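Local coordinates for SnoN,Epimerase SnoN (Streptomyces nogalater, PDB 5EP9), which is a non-heme iron, 2-oxoglutarate-dependent epimerase of nogalamycin biosynthesis, probably related to the phytanoyl-CoA dioxygenases, at residues Gly178-Pro183 with Ala221-Ser226. Residues are numbered along the deposited sequence; the frame is centred on the assembly and turned at random.
With FE (Fe (III) ion), chain F; AKG (2-oxoglutaric acid), chain E; ACT (acetate ion), chain G.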
loop_
_atom_site.group_PDB
_atom_site.type_symbol
_atom_site.label_atom_id
_atom_site.label_comp_id
_atom_site.label_asym_id
_atom_site.label_seq_id
_atom_site.Cartn_x
_atom_site.Cartn_y
_atom_site.Cartn_z
ATOM N N GLY A 178 -9.380 -13.836 4.291
ATOM C CA GLY A 178 -8.782 -15.025 4.941
ATOM C C GLY A 178 -7.521 -15.541 4.275
ATOM O O GLY A 178 -6.869 -16.426 4.813
ATOM N N SER A 179 -7.166 -15.041 3.101
ATOM C CA SER A 179 -6.029 -15.605 2.354
ATOM C C SER A 179 -4.682 -15.317 3.041
ATOM O O SER A 179 -3.698 -16.002 2.861
ATOM C CB SER A 179 -5.999 -15.057 0.930
ATOM O OG SER A 179 -5.922 -13.601 0.950
ATOM N N HIS A 180 -4.684 -14.320 3.887
ATOM C CA HIS A 180 -3.518 -13.985 4.729
ATOM C C HIS A 180 -3.190 -15.005 5.794
ATOM O O HIS A 180 -2.135 -14.953 6.373
ATOM C CB HIS A 180 -3.651 -12.588 5.405
ATOM C CG HIS A 180 -4.745 -12.479 6.418
ATOM N ND1 HIS A 180 -6.048 -12.880 6.183
ATOM C CD2 HIS A 180 -4.708 -12.049 7.693
ATOM C CE1 HIS A 180 -6.760 -12.708 7.286
ATOM N NE2 HIS A 180 -5.967 -12.182 8.208
ATOM N N LEU A 181 -4.151 -15.891 6.089
ATOM C CA LEU A 181 -3.968 -16.959 7.078
ATOM C C LEU A 181 -3.560 -18.274 6.485
ATOM O O LEU A 181 -3.420 -19.227 7.188
ATOM C CB LEU A 181 -5.288 -17.179 7.834
ATOM C CG LEU A 181 -5.864 -15.905 8.422
ATOM C CD1 LEU A 181 -7.255 -16.247 8.984
ATOM C CD2 LEU A 181 -4.923 -15.380 9.533
ATOM N N LEU A 182 -3.385 -18.322 5.184
ATOM C CA LEU A 182 -3.015 -19.530 4.484
ATOM C C LEU A 182 -1.511 -19.731 4.677
ATOM O O LEU A 182 -0.798 -18.772 4.895
ATOM C CB LEU A 182 -3.319 -19.425 3.024
ATOM C CG LEU A 182 -4.802 -19.333 2.650
ATOM C CD1 LEU A 182 -4.945 -19.008 1.193
ATOM C CD2 LEU A 182 -5.610 -20.625 2.950
ATOM N N PRO A 183 -1.020 -21.012 4.606
ATOM C CA PRO A 183 0.399 -21.261 4.589
ATOM C C PRO A 183 1.051 -20.721 3.342
ATOM O O PRO A 183 0.389 -20.374 2.399
ATOM C CB PRO A 183 0.508 -22.812 4.579
ATOM C CG PRO A 183 -0.802 -23.338 4.157
ATOM C CD PRO A 183 -1.806 -22.212 4.267
ATOM N N ALA A 221 -0.017 -7.903 4.318
ATOM C CA ALA A 221 1.019 -8.273 3.349
ATOM C C ALA A 221 0.887 -9.700 2.787
ATOM O O ALA A 221 1.529 -10.012 1.788
ATOM C CB ALA A 221 2.390 -8.144 4.027
ATOM N N ARG A 222 0.143 -10.533 3.482
ATOM C CA ARG A 222 -0.171 -11.898 3.008
ATOM C C ARG A 222 -1.556 -12.028 2.322
ATOM O O ARG A 222 -1.887 -13.081 1.788
ATOM C CB ARG A 222 0.018 -12.956 4.111
ATOM C CG ARG A 222 1.501 -13.163 4.538
ATOM C CD ARG A 222 1.878 -14.394 5.358
ATOM N NE ARG A 222 1.499 -15.665 4.753
ATOM C CZ ARG A 222 2.322 -16.457 4.113
ATOM N NH1 ARG A 222 3.614 -16.154 3.979
ATOM N NH2 ARG A 222 1.830 -17.581 3.613
ATOM N N THR A 223 -2.338 -10.930 2.289
ATOM C CA THR A 223 -3.658 -10.999 1.652
ATOM C C THR A 223 -3.538 -10.953 0.140
ATOM O O THR A 223 -2.898 -10.061 -0.393
ATOM C CB THR A 223 -4.517 -9.880 2.118
ATOM O OG1 THR A 223 -4.674 -9.991 3.539
ATOM C CG2 THR A 223 -5.887 -9.894 1.441
ATOM N N VAL A 224 -4.157 -11.905 -0.547
ATOM C CA VAL A 224 -4.170 -11.902 -1.987
ATOM C C VAL A 224 -5.132 -10.815 -2.464
ATOM O O VAL A 224 -6.238 -10.691 -1.961
ATOM C CB VAL A 224 -4.623 -13.281 -2.562
ATOM C CG1 VAL A 224 -4.751 -13.210 -4.069
ATOM C CG2 VAL A 224 -3.631 -14.354 -2.196
ATOM N N HIS A 225 -4.660 -10.015 -3.406
ATOM C CA HIS A 225 -5.393 -8.909 -3.929
ATOM C C HIS A 225 -5.018 -8.664 -5.363
ATOM O O HIS A 225 -3.990 -9.065 -5.869
ATOM C CB HIS A 225 -5.226 -7.625 -3.121
ATOM C CG HIS A 225 -3.794 -7.163 -2.974
ATOM N ND1 HIS A 225 -2.911 -7.844 -2.197
ATOM C CD2 HIS A 225 -3.096 -6.170 -3.557
ATOM C CE1 HIS A 225 -1.713 -7.293 -2.320
ATOM N NE2 HIS A 225 -1.814 -6.231 -3.080
ATOM N N SER A 226 -5.956 -8.038 -6.045
ATOM C CA SER A 226 -5.809 -7.673 -7.441
ATOM C C SER A 226 -6.565 -6.382 -7.702
ATOM O O SER A 226 -7.202 -5.840 -6.809
ATOM C CB SER A 226 -6.418 -8.802 -8.324
ATOM O OG SER A 226 -7.801 -8.824 -8.207
HETATM FE FE FE F . -0.065 -5.321 -3.864
HETATM C C1 AKG E . -0.923 -2.801 -3.365
HETATM O O1 AKG E . -0.296 -3.637 -2.664
HETATM O O2 AKG E . -1.267 -1.679 -2.920
HETATM C C2 AKG E . -1.327 -3.155 -4.746
HETATM O O5 AKG E . -1.013 -4.275 -5.198
HETATM C C3 AKG E . -2.104 -2.091 -5.556
HETATM C C4 AKG E . -2.669 -2.543 -6.899
HETATM C C5 AKG E . -3.400 -1.489 -7.699
HETATM O O3 AKG E . -3.580 -0.362 -7.203
HETATM O O4 AKG E . -3.780 -1.749 -8.881
HETATM C C ACT G . -9.086 -11.764 -7.485
HETATM O O ACT G . -8.789 -11.136 -8.502
HETATM O OXT ACT G . -10.142 -12.442 -7.453
HETATM C CH3 ACT G . -8.178 -11.661 -6.300
HETATM O O HOH W 1 1.571 -4.348 -4.715
#
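Val224 N donates to Ser179 OG at 2.9 Å, with a nearly straight angle of 162°, and OG is also hydrogen-bonded to Val176 O. A short side chain suits this place: with OG turned between its own backbone N and carbonyl carbon (chi1 58°), it reaches the passing chain while CB rests against Val224 CG2. Beside it, His180 and Thr223 run side by side, His180 CB lying 3.4 Å from Thr223 OG1. His180 NE2 and the hydroxyl of the small Thr223 are hydrogen-bonded to Arg41 O and Gly44 O, which satisfies these two buried atoms. This inner part is compact. Toward solvent the contact thins to Arg222, long enough, though bent at chi3, to bring NH2 to Leu182 O at 3.2 Å, tilted from the carbonyl plane, while NH1 forms a salt bridge with Asp184. Two deposited conformers make this outer grip less certain. Residues 178-183 belong to the SnoN part at 14-202, residues 221-226 to that at 203-305. Thr223 O accepts His225 ND1 at 2.9 Å in the ring plane, which, with the iron bond from His225 NE2, helps hold the imidazole's rotation. With His142 and Asp144, His225 completes the facial triad typical of cupin-type 2-oxoglutarate-dependent oxygenases.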